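Local structure of unknown protein (Arabidopsis thaliana, 2GM3) at residues V10-S15 with I25-A30; E36-V39 with D45-I48; L50-V55 with L86-F91; E104-T109 with C117-R122. The protein binds AMP and belongs to the universal stress protein A family, although its role in the cell remains unknown. All blocks are in the same frame, centred on the assembly; numbering follows the deposited sequence.

Contact 1 (V10-S15 with I25-A30). With AMP (adenosine monophosphate), chain G.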
loop_
_atom_site.group_PDB
_atom_site.type_symbol
_atom_site.label_atom_id
_atom_site.label_comp_id
_atom_site.label_asym_id
_atom_site.label_seq_id
_atom_site.Cartn_x
_atom_site.Cartn_y
_atom_site.Cartn_z
ATOM N N VAL A 10 9.973 2.891 3.420
ATOM C CA VAL A 10 9.063 3.667 4.279
ATOM C C VAL A 10 9.514 5.105 4.222
ATOM O O VAL A 10 10.627 5.403 4.596
ATOM C CB VAL A 10 9.084 3.184 5.727
ATOM C CG1 VAL A 10 8.149 4.016 6.566
ATOM C CG2 VAL A 10 8.684 1.705 5.830
ATOM N N ALA A 11 8.656 5.982 3.720
ATOM C CA ALA A 11 8.985 7.360 3.512
ATOM C C ALA A 11 8.643 8.090 4.808
ATOM O O ALA A 11 7.477 8.121 5.220
ATOM C CB ALA A 11 8.171 7.895 2.346
ATOM N N VAL A 12 9.649 8.677 5.453
ATOM C CA VAL A 12 9.463 9.295 6.771
ATOM C C VAL A 12 9.815 10.771 6.734
ATOM O O VAL A 12 10.769 11.199 6.055
ATOM C CB VAL A 12 10.262 8.566 7.889
ATOM C CG1 VAL A 12 9.872 7.063 7.976
ATOM C CG2 VAL A 12 11.742 8.688 7.696
ATOM N N ASN A 13 9.015 11.561 7.436
ATOM C CA ASN A 13 9.259 12.987 7.524
ATOM C C ASN A 13 8.996 13.511 8.941
ATOM O O ASN A 13 8.472 12.782 9.805
ATOM C CB ASN A 13 8.407 13.722 6.507
ATOM C CG ASN A 13 6.935 13.573 6.779
ATOM O OD1 ASN A 13 6.430 12.472 7.087
ATOM N ND2 ASN A 13 6.223 14.674 6.663
ATOM N N ALA A 14 9.381 14.768 9.157
ATOM C CA ALA A 14 9.308 15.398 10.457
ATOM C C ALA A 14 7.925 15.993 10.685
ATOM O O ALA A 14 7.276 16.384 9.748
ATOM C CB ALA A 14 10.400 16.479 10.577
ATOM N N SER A 15 7.487 16.072 11.931
ATOM C CA SER A 15 6.229 16.718 12.242
ATOM C C SER A 15 6.399 18.220 12.200
ATOM O O SER A 15 7.478 18.727 12.513
ATOM C CB SER A 15 5.741 16.318 13.618
ATOM O OG SER A 15 4.852 17.302 14.094
ATOM N N ILE A 25 3.032 12.513 12.504
ATOM C CA ILE A 25 2.043 11.555 12.965
ATOM C C ILE A 25 1.739 10.505 11.894
ATOM O O ILE A 25 1.633 9.320 12.192
ATOM C CB ILE A 25 0.748 12.226 13.407
ATOM C CG1 ILE A 25 1.012 13.322 14.442
ATOM C CG2 ILE A 25 -0.161 11.206 14.033
ATOM C CD1 ILE A 25 -0.129 14.295 14.548
ATOM N N SER A 26 1.678 10.930 10.638
ATOM C CA SER A 26 1.237 10.027 9.609
ATOM C C SER A 26 2.283 8.951 9.270
ATOM O O SER A 26 1.961 7.763 9.111
ATOM C CB SER A 26 0.745 10.796 8.374
ATOM O OG SER A 26 1.814 11.419 7.709
ATOM N N CYS A 27 3.538 9.348 9.171
ATOM C CA CYS A 27 4.550 8.382 8.783
ATOM C C CYS A 27 4.866 7.503 9.973
ATOM O O CYS A 27 5.255 6.370 9.801
ATOM C CB CYS A 27 5.801 9.047 8.217
ATOM S SG CYS A 27 6.967 9.665 9.480
ATOM N N LYS A 28 4.653 8.000 11.171
ATOM C CA LYS A 28 4.862 7.229 12.357
ATOM C C LYS A 28 3.800 6.139 12.428
ATOM O O LYS A 28 4.107 4.950 12.664
ATOM C CB LYS A 28 4.766 8.129 13.593
ATOM C CG LYS A 28 5.408 7.525 14.839
ATOM C CD LYS A 28 5.273 8.437 16.085
ATOM C CE LYS A 28 5.377 7.605 17.351
ATOM N NZ LYS A 28 5.522 8.453 18.588
ATOM N N ARG A 29 2.549 6.550 12.242
ATOM C CA ARG A 29 1.450 5.623 12.188
ATOM C C ARG A 29 1.690 4.598 11.084
ATOM O O ARG A 29 1.540 3.387 11.300
ATOM C CB ARG A 29 0.118 6.362 11.973
ATOM C CG ARG A 29 -1.032 5.424 11.693
ATOM C CD ARG A 29 -1.225 4.459 12.885
ATOM N NE ARG A 29 -1.199 5.206 14.127
ATOM C CZ ARG A 29 -0.596 4.808 15.231
ATOM N NH1 ARG A 29 0.028 3.629 15.274
ATOM N NH2 ARG A 29 -0.617 5.596 16.291
ATOM N N ALA A 30 2.106 5.100 9.921
ATOM C CA ALA A 30 2.401 4.246 8.781
ATOM C C ALA A 30 3.457 3.174 9.097
ATOM O O ALA A 30 3.283 2.005 8.763
ATOM C CB ALA A 30 2.858 5.087 7.634
HETATM P P AMP G . 0.595 13.425 2.375
HETATM O O1P AMP G . 1.443 14.522 2.059
HETATM O O2P AMP G . -0.246 13.619 3.581
HETATM O O3P AMP G . -0.169 12.831 1.292
HETATM O "O5'" AMP G . 1.514 12.197 2.806
HETATM C "C5'" AMP G . 2.310 12.286 3.967
HETATM C "C4'" AMP G . 3.352 11.209 3.828
HETATM O "O4'" AMP G . 4.290 11.495 2.735
HETATM C "C3'" AMP G . 4.210 11.067 5.054
HETATM O "O3'" AMP G . 3.494 10.224 6.002
HETATM C "C2'" AMP G . 5.419 10.346 4.480
HETATM O "O2'" AMP G . 5.133 8.948 4.420
HETATM C "C1'" AMP G . 5.546 10.929 3.077
HETATM N N9 AMP G . 6.418 12.118 3.140
HETATM C C8 AMP G . 6.053 13.417 3.234
HETATM N N7 AMP G . 7.157 14.184 3.268
HETATM C C5 AMP G . 8.220 13.378 3.154
HETATM C C6 AMP G . 9.605 13.563 3.105
HETATM N N6 AMP G . 10.172 14.754 3.179
HETATM N N1 AMP G . 10.383 12.494 2.994
HETATM C C2 AMP G . 9.907 11.267 2.929
HETATM N N3 AMP G . 8.603 11.036 2.964
HETATM C C4 AMP G . 7.744 12.068 3.073
#

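Contact 2 (E36-V39 with D45-I48)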
loop_
_atom_site.group_PDB
_atom_site.type_symbol
_atom_site.label_atom_id
_atom_site.label_comp_id
_atom_site.label_asym_id
_atom_site.label_seq_id
_atom_site.Cartn_x
_atom_site.Cartn_y
_atom_site.Cartn_z
ATOM N N GLU A 36 3.325 -3.774 12.895
ATOM C CA GLU A 36 2.310 -4.521 13.594
ATOM C C GLU A 36 1.571 -5.487 12.669
ATOM O O GLU A 36 1.434 -6.655 12.989
ATOM C CB GLU A 36 1.310 -3.580 14.248
ATOM C CG GLU A 36 0.319 -4.332 15.140
ATOM C CD GLU A 36 -0.817 -3.464 15.651
ATOM O OE1 GLU A 36 -0.687 -2.206 15.638
ATOM O OE2 GLU A 36 -1.837 -4.051 16.081
ATOM N N LYS A 37 1.094 -5.004 11.522
ATOM C CA LYS A 37 0.209 -5.814 10.681
ATOM C C LYS A 37 0.897 -6.571 9.562
ATOM O O LYS A 37 0.387 -7.610 9.136
ATOM C CB LYS A 37 -0.925 -4.998 10.058
ATOM C CG LYS A 37 -1.635 -4.080 10.984
ATOM C CD LYS A 37 -2.557 -4.770 11.907
ATOM C CE LYS A 37 -3.421 -3.753 12.612
ATOM N NZ LYS A 37 -4.012 -4.318 13.877
ATOM N N ILE A 38 2.031 -6.063 9.079
ATOM C CA ILE A 38 2.742 -6.731 7.972
ATOM C C ILE A 38 3.969 -7.537 8.415
ATOM O O ILE A 38 4.069 -8.716 8.114
ATOM C CB ILE A 38 3.105 -5.744 6.804
ATOM C CG1 ILE A 38 1.870 -4.944 6.348
ATOM C CG2 ILE A 38 3.837 -6.456 5.620
ATOM C CD1 ILE A 38 1.157 -5.505 5.172
ATOM N N VAL A 39 4.892 -6.904 9.129
ATOM C CA VAL A 39 6.088 -7.589 9.603
ATOM C C VAL A 39 5.686 -8.601 10.671
ATOM O O VAL A 39 6.103 -9.760 10.612
ATOM C CB VAL A 39 7.122 -6.591 10.174
ATOM C CG1 VAL A 39 8.315 -7.341 10.777
ATOM C CG2 VAL A 39 7.570 -5.582 9.107
ATOM N N ASP A 45 11.670 -11.845 7.618
ATOM C CA ASP A 45 11.006 -11.942 6.325
ATOM C C ASP A 45 10.894 -10.575 5.636
ATOM O O ASP A 45 10.545 -10.482 4.470
ATOM C CB ASP A 45 9.659 -12.662 6.490
ATOM C CG ASP A 45 9.822 -14.189 6.632
ATOM O OD1 ASP A 45 9.602 -14.910 5.625
ATOM O OD2 ASP A 45 10.185 -14.690 7.730
ATOM N N PHE A 46 11.230 -9.521 6.372
ATOM C CA PHE A 46 11.143 -8.150 5.883
ATOM C C PHE A 46 12.403 -7.345 6.187
ATOM O O PHE A 46 13.050 -7.556 7.210
ATOM C CB PHE A 46 9.911 -7.452 6.491
ATOM C CG PHE A 46 8.615 -8.080 6.076
ATOM C CD1 PHE A 46 8.102 -9.171 6.775
ATOM C CD2 PHE A 46 7.941 -7.618 4.964
ATOM C CE1 PHE A 46 6.930 -9.770 6.372
ATOM C CE2 PHE A 46 6.781 -8.205 4.551
ATOM C CZ PHE A 46 6.252 -9.284 5.255
ATOM N N LYS A 47 12.717 -6.409 5.300
ATOM C CA LYS A 47 13.776 -5.441 5.513
ATOM C C LYS A 47 13.209 -4.033 5.272
ATOM O O LYS A 47 12.584 -3.773 4.258
ATOM C CB LYS A 47 14.940 -5.741 4.555
ATOM C CG LYS A 47 16.087 -4.763 4.668
ATOM C CD LYS A 47 17.318 -5.205 3.922
ATOM C CE LYS A 47 18.409 -4.154 4.081
ATOM N NZ LYS A 47 19.789 -4.759 3.990
ATOM N N ILE A 48 13.414 -3.133 6.214
ATOM C CA ILE A 48 12.833 -1.819 6.117
ATOM C C ILE A 48 13.863 -0.844 5.543
ATOM O O ILE A 48 15.010 -0.774 6.016
ATOM C CB ILE A 48 12.368 -1.360 7.468
ATOM C CG1 ILE A 48 11.447 -2.427 8.082
ATOM C CG2 ILE A 48 11.710 0.003 7.377
ATOM C CD1 ILE A 48 10.172 -2.831 7.284
#

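Contact 3 (L50-V55 with L86-F91). With AMP (adenosine monophosphate), chain G.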
loop_
_atom_site.group_PDB
_atom_site.type_symbol
_atom_site.label_atom_id
_atom_site.label_comp_id
_atom_site.label_asym_id
_atom_site.label_seq_id
_atom_site.Cartn_x
_atom_site.Cartn_y
_atom_site.Cartn_z
ATOM N N LEU A 50 14.367 3.001 5.094
ATOM C CA LEU A 50 13.820 4.248 5.578
ATOM C C LEU A 50 14.386 5.397 4.791
ATOM O O LEU A 50 15.587 5.620 4.801
ATOM C CB LEU A 50 14.157 4.428 7.039
ATOM C CG LEU A 50 13.571 3.438 8.034
ATOM C CD1 LEU A 50 14.435 3.391 9.230
ATOM C CD2 LEU A 50 12.082 3.891 8.415
ATOM N N LEU A 51 13.522 6.110 4.076
ATOM C CA LEU A 51 13.971 7.244 3.316
ATOM C C LEU A 51 13.350 8.551 3.831
ATOM O O LEU A 51 12.118 8.664 3.963
ATOM C CB LEU A 51 13.669 7.036 1.852
ATOM C CG LEU A 51 13.749 8.284 0.978
ATOM C CD1 LEU A 51 15.173 8.728 0.689
ATOM C CD2 LEU A 51 13.011 7.997 -0.325
ATOM N N HIS A 52 14.222 9.531 4.093
ATOM C CA HIS A 52 13.788 10.890 4.377
ATOM C C HIS A 52 14.204 11.788 3.259
ATOM O O HIS A 52 15.369 11.805 2.857
ATOM C CB HIS A 52 14.400 11.418 5.671
ATOM C CG HIS A 52 14.067 12.846 5.932
ATOM N ND1 HIS A 52 12.790 13.267 6.235
ATOM C CD2 HIS A 52 14.840 13.961 5.923
ATOM C CE1 HIS A 52 12.789 14.577 6.416
ATOM N NE2 HIS A 52 14.023 15.019 6.255
ATOM N N VAL A 53 13.268 12.561 2.734
ATOM C CA VAL A 53 13.655 13.553 1.750
ATOM C C VAL A 53 13.789 14.916 2.411
ATOM O O VAL A 53 12.871 15.403 3.035
ATOM C CB VAL A 53 12.729 13.558 0.535
ATOM C CG1 VAL A 53 13.268 14.467 -0.576
ATOM C CG2 VAL A 53 12.639 12.165 0.002
ATOM N N GLN A 54 14.955 15.505 2.276
ATOM C CA GLN A 54 15.255 16.804 2.887
ATOM C C GLN A 54 15.115 17.947 1.863
ATOM O O GLN A 54 15.549 17.833 0.711
ATOM C CB GLN A 54 16.673 16.727 3.451
ATOM C CG GLN A 54 17.117 17.836 4.325
ATOM C CD GLN A 54 18.624 18.077 4.200
ATOM O OE1 GLN A 54 19.426 17.132 4.161
ATOM N NE2 GLN A 54 19.008 19.348 4.135
ATOM N N VAL A 55 14.495 19.036 2.301
ATOM C CA VAL A 55 14.249 20.242 1.481
ATOM C C VAL A 55 15.456 21.144 1.353
ATOM O O VAL A 55 16.579 20.770 1.667
ATOM C CB VAL A 55 13.297 21.158 2.214
ATOM C CG1 VAL A 55 13.526 22.634 1.771
ATOM C CG2 VAL A 55 11.851 20.664 2.076
ATOM N N LEU A 86 18.560 13.459 10.216
ATOM C CA LEU A 86 19.273 12.351 10.828
ATOM C C LEU A 86 18.543 11.861 12.093
ATOM O O LEU A 86 18.388 10.668 12.293
ATOM C CB LEU A 86 20.756 12.738 11.125
ATOM C CG LEU A 86 21.641 13.041 9.911
ATOM C CD1 LEU A 86 23.011 13.583 10.285
ATOM C CD2 LEU A 86 21.820 11.806 9.041
ATOM N N HIS A 87 18.092 12.797 12.924
ATOM C CA HIS A 87 17.376 12.481 14.173
ATOM C C HIS A 87 16.126 11.656 13.861
ATOM O O HIS A 87 15.730 10.755 14.579
ATOM C CB HIS A 87 16.884 13.763 14.855
ATOM C CG HIS A 87 17.886 14.418 15.753
ATOM N ND1 HIS A 87 18.612 13.727 16.701
ATOM C CD2 HIS A 87 18.249 15.717 15.881
ATOM C CE1 HIS A 87 19.393 14.569 17.359
ATOM N NE2 HIS A 87 19.181 15.785 16.891
ATOM N N LEU A 88 15.511 12.007 12.754
ATOM C CA LEU A 88 14.366 11.325 12.264
ATOM C C LEU A 88 14.683 9.856 11.928
ATOM O O LEU A 88 13.979 8.935 12.377
ATOM C CB LEU A 88 13.897 12.061 11.022
ATOM C CG LEU A 88 12.477 11.943 10.531
ATOM C CD1 LEU A 88 11.522 12.143 11.706
ATOM C CD2 LEU A 88 12.309 13.043 9.526
ATOM N N LEU A 89 15.719 9.653 11.122
ATOM C CA LEU A 89 16.220 8.331 10.770
ATOM C C LEU A 89 16.574 7.498 11.985
ATOM O O LEU A 89 16.251 6.326 12.050
ATOM C CB LEU A 89 17.484 8.489 9.946
ATOM C CG LEU A 89 17.275 8.338 8.447
ATOM C CD1 LEU A 89 15.948 8.843 7.939
ATOM C CD2 LEU A 89 18.474 8.978 7.776
ATOM N N GLU A 90 17.261 8.117 12.938
ATOM C CA GLU A 90 17.659 7.453 14.152
ATOM C C GLU A 90 16.460 6.962 14.986
ATOM O O GLU A 90 16.522 5.880 15.596
ATOM C CB GLU A 90 18.557 8.374 14.977
ATOM C CG GLU A 90 19.167 7.699 16.167
ATOM C CD GLU A 90 20.119 8.582 16.942
ATOM O OE1 GLU A 90 20.179 9.810 16.713
ATOM O OE2 GLU A 90 20.825 8.038 17.809
ATOM N N PHE A 91 15.382 7.746 15.013
ATOM C CA PHE A 91 14.157 7.300 15.681
ATOM C C PHE A 91 13.638 5.979 15.104
ATOM O O PHE A 91 13.378 5.061 15.855
ATOM C CB PHE A 91 13.048 8.369 15.705
ATOM C CG PHE A 91 11.718 7.837 16.189
ATOM C CD1 PHE A 91 11.414 7.816 17.554
ATOM C CD2 PHE A 91 10.764 7.338 15.271
ATOM C CE1 PHE A 91 10.175 7.300 18.012
ATOM C CE2 PHE A 91 9.529 6.817 15.719
ATOM C CZ PHE A 91 9.235 6.809 17.082
HETATM P P AMP G . 0.595 13.425 2.375
HETATM O O1P AMP G . 1.443 14.522 2.059
HETATM O O2P AMP G . -0.246 13.619 3.581
HETATM O O3P AMP G . -0.169 12.831 1.292
HETATM O "O5'" AMP G . 1.514 12.197 2.806
HETATM C "C5'" AMP G . 2.310 12.286 3.967
HETATM C "C4'" AMP G . 3.352 11.209 3.828
HETATM O "O4'" AMP G . 4.290 11.495 2.735
HETATM C "C3'" AMP G . 4.210 11.067 5.054
HETATM O "O3'" AMP G . 3.494 10.224 6.002
HETATM C "C2'" AMP G . 5.419 10.346 4.480
HETATM O "O2'" AMP G . 5.133 8.948 4.420
HETATM C "C1'" AMP G . 5.546 10.929 3.077
HETATM N N9 AMP G . 6.418 12.118 3.140
HETATM C C8 AMP G . 6.053 13.417 3.234
HETATM N N7 AMP G . 7.157 14.184 3.268
HETATM C C5 AMP G . 8.220 13.378 3.154
HETATM C C6 AMP G . 9.605 13.563 3.105
HETATM N N6 AMP G . 10.172 14.754 3.179
HETATM N N1 AMP G . 10.383 12.494 2.994
HETATM C C2 AMP G . 9.907 11.267 2.929
HETATM N N3 AMP G . 8.603 11.036 2.964
HETATM C C4 AMP G . 7.744 12.068 3.073
#

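Contact 4 (E104-T109 with C117-R122)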
loop_
_atom_site.group_PDB
_atom_site.type_symbol
_atom_site.label_atom_id
_atom_site.label_comp_id
_atom_site.label_asym_id
_atom_site.label_seq_id
_atom_site.Cartn_x
_atom_site.Cartn_y
_atom_site.Cartn_z
ATOM N N GLU A 104 17.727 -0.164 6.615
ATOM C CA GLU A 104 18.670 0.765 6.049
ATOM C C GLU A 104 17.995 2.104 6.007
ATOM O O GLU A 104 16.844 2.208 5.605
ATOM C CB GLU A 104 19.026 0.347 4.640
ATOM C CG GLU A 104 19.882 -0.880 4.625
ATOM C CD GLU A 104 20.630 -1.066 3.311
ATOM O OE1 GLU A 104 20.109 -0.702 2.230
ATOM O OE2 GLU A 104 21.752 -1.585 3.371
ATOM N N ALA A 105 18.699 3.144 6.411
ATOM C CA ALA A 105 18.074 4.458 6.438
ATOM C C ALA A 105 19.010 5.468 5.831
ATOM O O ALA A 105 20.204 5.452 6.100
ATOM C CB ALA A 105 17.714 4.849 7.862
ATOM N N TRP A 106 18.458 6.346 4.997
ATOM C CA TRP A 106 19.271 7.397 4.405
ATOM C C TRP A 106 18.432 8.595 4.011
ATOM O O TRP A 106 17.178 8.562 4.046
ATOM C CB TRP A 106 20.042 6.866 3.216
ATOM C CG TRP A 106 19.184 6.596 2.077
ATOM C CD1 TRP A 106 18.994 7.393 1.003
ATOM C CD2 TRP A 106 18.354 5.450 1.885
ATOM N NE1 TRP A 106 18.096 6.832 0.160
ATOM C CE2 TRP A 106 17.693 5.626 0.663
ATOM C CE3 TRP A 106 18.121 4.282 2.624
ATOM C CZ2 TRP A 106 16.797 4.670 0.135
ATOM C CZ3 TRP A 106 17.241 3.324 2.097
ATOM C CH2 TRP A 106 16.579 3.535 0.869
ATOM N N ILE A 107 19.149 9.646 3.621
ATOM C CA ILE A 107 18.559 10.911 3.264
ATOM C C ILE A 107 18.907 11.227 1.821
ATOM O O ILE A 107 20.031 10.998 1.391
ATOM C CB ILE A 107 19.099 12.005 4.200
ATOM C CG1 ILE A 107 18.588 11.723 5.625
ATOM C CG2 ILE A 107 18.676 13.398 3.688
ATOM C CD1 ILE A 107 19.132 12.599 6.746
ATOM N N LYS A 108 17.915 11.706 1.076
ATOM C CA LYS A 108 18.119 12.283 -0.235
ATOM C C LYS A 108 17.602 13.710 -0.210
ATOM O O LYS A 108 16.798 14.066 0.653
ATOM C CB LYS A 108 17.388 11.443 -1.278
ATOM C CG LYS A 108 18.039 10.088 -1.545
ATOM C CD LYS A 108 19.317 10.224 -2.375
ATOM C CE LYS A 108 20.003 8.887 -2.546
ATOM N NZ LYS A 108 21.372 9.049 -3.156
ATOM N N THR A 109 18.053 14.536 -1.134
ATOM C CA THR A 109 17.635 15.928 -1.175
ATOM C C THR A 109 16.753 16.201 -2.401
ATOM O O THR A 109 16.921 15.575 -3.452
ATOM C CB THR A 109 18.902 16.856 -1.143
ATOM O OG1 THR A 109 19.681 16.561 0.025
ATOM C CG2 THR A 109 18.542 18.354 -1.129
ATOM N N CYS A 117 9.885 8.776 -5.585
ATOM C CA CYS A 117 9.725 8.032 -6.820
ATOM C C CYS A 117 11.042 7.702 -7.501
ATOM O O CYS A 117 11.191 6.618 -8.064
ATOM C CB CYS A 117 8.775 8.756 -7.792
ATOM S SG CYS A 117 7.066 8.677 -7.217
ATOM N N GLN A 118 11.993 8.627 -7.479
ATOM C CA GLN A 118 13.308 8.343 -8.062
ATOM C C GLN A 118 13.979 7.233 -7.255
ATOM O O GLN A 118 14.608 6.333 -7.804
ATOM C CB GLN A 118 14.206 9.571 -8.060
ATOM C CG GLN A 118 13.813 10.670 -9.038
ATOM C CD GLN A 118 14.724 11.894 -8.858
ATOM O OE1 GLN A 118 14.722 12.535 -7.803
ATOM N NE2 GLN A 118 15.533 12.194 -9.872
ATOM N N GLU A 119 13.786 7.271 -5.947
ATOM C CA GLU A 119 14.414 6.303 -5.067
ATOM C C GLU A 119 13.802 4.919 -5.231
ATOM O O GLU A 119 14.531 3.904 -5.258
ATOM C CB GLU A 119 14.408 6.796 -3.628
ATOM C CG GLU A 119 15.381 7.968 -3.413
ATOM C CD GLU A 119 16.833 7.504 -3.349
ATOM O OE1 GLU A 119 17.582 7.681 -4.351
ATOM O OE2 GLU A 119 17.222 6.919 -2.313
ATOM N N VAL A 120 12.485 4.878 -5.429
ATOM C CA VAL A 120 11.818 3.618 -5.762
ATOM C C VAL A 120 12.437 2.957 -6.968
ATOM O O VAL A 120 12.744 1.769 -6.920
ATOM C CB VAL A 120 10.290 3.791 -5.934
ATOM C CG1 VAL A 120 9.686 2.558 -6.609
ATOM C CG2 VAL A 120 9.639 4.094 -4.567
ATOM N N LYS A 121 12.643 3.707 -8.041
ATOM C CA LYS A 121 13.250 3.087 -9.206
ATOM C C LYS A 121 14.750 2.791 -9.123
ATOM O O LYS A 121 15.254 1.974 -9.883
ATOM C CB LYS A 121 12.826 3.721 -10.549
ATOM C CG LYS A 121 12.767 5.239 -10.638
ATOM C CD LYS A 121 11.537 5.638 -11.505
ATOM C CE LYS A 121 11.826 6.831 -12.403
ATOM N NZ LYS A 121 12.805 6.445 -13.473
ATOM N N ARG A 122 15.440 3.388 -8.146
ATOM C CA ARG A 122 16.881 3.172 -7.946
ATOM C C ARG A 122 17.074 1.956 -7.044
ATOM O O ARG A 122 17.853 1.066 -7.346
ATOM C CB ARG A 122 17.501 4.423 -7.289
ATOM C CG ARG A 122 19.035 4.564 -7.294
ATOM C CD ARG A 122 19.527 5.477 -6.145
ATOM N NE ARG A 122 19.981 4.617 -5.074
ATOM C CZ ARG A 122 19.826 4.807 -3.776
ATOM N NH1 ARG A 122 19.236 5.868 -3.276
ATOM N NH2 ARG A 122 20.285 3.891 -2.961
#

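Contact 1 (V10-S15 with I25-A30)
Cys27 and Asn13 are brought together by similar rotations: in each, the first side-chain atom sits between the backbone N and the carbonyl carbon (chi1 82° for SG, 64° for CG). From the first turn of helix 25-39, the sulfur of Cys27 therefore reaches the loop following strand 6-11. There the backbone N of Asn13 donates a hydrogen bond to Cys27 SG at 3.5 Å, with an angle of 158° at the hydrogen. The same sulfur packs against Val12 CB at 3.8 Å, while Cys27 CB lies 3.6 Å from Ala11 O. Asn13 contributes its amide side chain as well: OD1 packs 3.3 Å from AMP C3', while its hydrogen bond goes to Ser24 OG. Farther back along the residue, Asn13 CB rests against the adenine, 3.4 Å from AMP C5.

The ribose spans the two segments. Its O2' donates to Ala11 O at 2.6 Å on the strand side, and its O3' donates to Ser26 OG at 2.7 Å on the helix side, so one sugar links Ala11 to Ser26. Strand 6-11 and helix 25-39 open a beta-alpha-beta unit, and the nucleotide sits where they meet. The chemistry implies that recognition of the two ribose hydroxyls is divided between a main-chain carbonyl and a serine hydroxyl, with the buried cysteine sulfur receiving the Asn13 N-H as an additional link between loop and helix.

Contact 2 (E36-V39 with D45-I48)
Val39 and Phe46 bring the two backbones closest, with CA atoms 6.3 Å apart, where helix 25-39 finishes in a wider pi-type turn and strand 46-54 begins. Phe46 dominates the side-chain packing. Its CG stands beside the backbone N and anti to the carbonyl carbon (chi1 -64°), which carries the ring toward the helix so that one face lies against the Ile38-Val39 peptide. The ring carbon CE1 of Phe46 comes 3.5 Å from Ile38 O, and its CD1 lies 3.8 Å from Val39 CA. The branch methyl CG2 of Ile38 meets Phe46 CE2 at 3.6 Å, the two side chains lying roughly perpendicular. Val39 instead runs past Phe46 in the opposite direction, its CG2 4.0 Å from Phe46 CB and 4.2 Å from Ile48 CD1.

Replacing Phe46 by alanine is likely to open a gap over the Ile38-Val39 peptide and cost Ile38 CG2 its neighbour on the strand. The second subunit borders this region: its Ile38 packs on Phe46, and its Arg40 forms a salt bridge with Asp45. Thus an apolar junction that joins helix and strand in a beta-alpha-beta unit also lies at the subunit interface. All four residues touching across the segments are buried, and their interactions are apolar packing around an aromatic ring, implying that helix and strand are joined here by apolar burial, without polar pairing between the segments.

Contact 3 (L50-V55 with L86-F91)
His52 meets Leu88 and Leu89 where helix 81-99 packs on the parallel sheet of a Rossmann-like alpha/beta fold; the helix belongs to the crossover between the neighbouring strands 46-54 and 102-109. As expected of such a crossover, strand 50-54 and helix 86-91 run nearly antiparallel, at 164°, with axes 9.1 Å apart at closest.

The packing is mostly of leucine methyls on histidine. Leu88 CD2 approaches the imidazole obliquely, 3.3 Å from His52 ND1 and 3.5 Å from His52 CE1. Leu89 takes the root of the same side chain, its CD1 3.8 Å from His52 CB. Toward the start of the strand segment, the looser approach of Leu50 CD1 to Leu89 O, at 4.5 Å, extends the contact.

Polar interactions lead away from the helix. With CG anti to the backbone N (chi1 175°), His52 is placed so that ND1 can hydrogen-bond to Val12 O, close to the adenine. A leucine at His52 would probably leave the Val12 carbonyl without its side-chain mate.

Recognition of the adenine N1-N6 edge falls to the main chain of the next residue, which reads two adjoining groups: Val53 N donates to AMP N1 at 2.9 Å, with an angle of 162° at the hydrogen, and AMP N6 donates to Val53 O at 2.8 Å.

Contact 4 (E104-T109 with C117-R122)
Trp106 and Glu119 make the tight part of this contact, between strand 102-109 and helix 112-123. The indole NE1 of Trp106 donates to Glu119 OE2 at 2.6 Å, with an angle of 145° at the hydrogen. The acceptor is met nearly along its C-O axis and lies close to the indole plane, at the ring edge, while ring and carboxylate planes stand 68° apart. Glu119 gets there by a bend in its chain (chi2 -76°), which brings the carboxylate to the NE1 edge of the indole. Lys108 flanks it with methylenes rather than charge: its CG is 3.4 Å from Glu119 CD, and its CE is 3.3 Å from Glu119 OE1.

The outer side, where Arg122 is exposed, is looser. Arg122, one helical turn on, forms a salt bridge with Glu119 through NH1, which includes a weak hydrogen bond to Glu119 OE1 at 2.7 Å. The ammonium of Lys108 stops farther off, NZ lying 4.2 Å from Glu119 OE1, beyond a salt bridge. The buried carboxylate thus has an indole N-H on one oxygen and two basic groups nearby, surroundings that would probably keep it ionised. Trp106, Lys108 and Arg122 each touch a crystal neighbour, so the lattice may influence this side.

Strand 102-109 is outermost in the chain's own sheet, and helix 112-123 forms the crossover from it to strand 127-132 on the far side of strand 6-11. This reversal in strand order 3-2-1-4-5 is typical of Rossmann-like folds.

In the fold
The four contacts show how one parallel sheet and its flanking helices frame a nucleotide site. Contacts 1 and 3, with centres 10 Å apart, both touch AMP, the first chiefly at its ribose and the second at its adenine; a probable hydrogen bond from Val12 N to Leu51 O (2.9 Å) joins them directly. Contact 4 lies one strand farther out, its centre 11 Å from that of contact 3, and a probable hydrogen bond from Leu50 N to Glu104 O (2.7 Å) links the neighbouring strands. Its Lys108 side chain is about 8 Å from AMP. Contact 2, centred about 16 Å from contact 1, shares helix 25-39 with it and borders the second subunit.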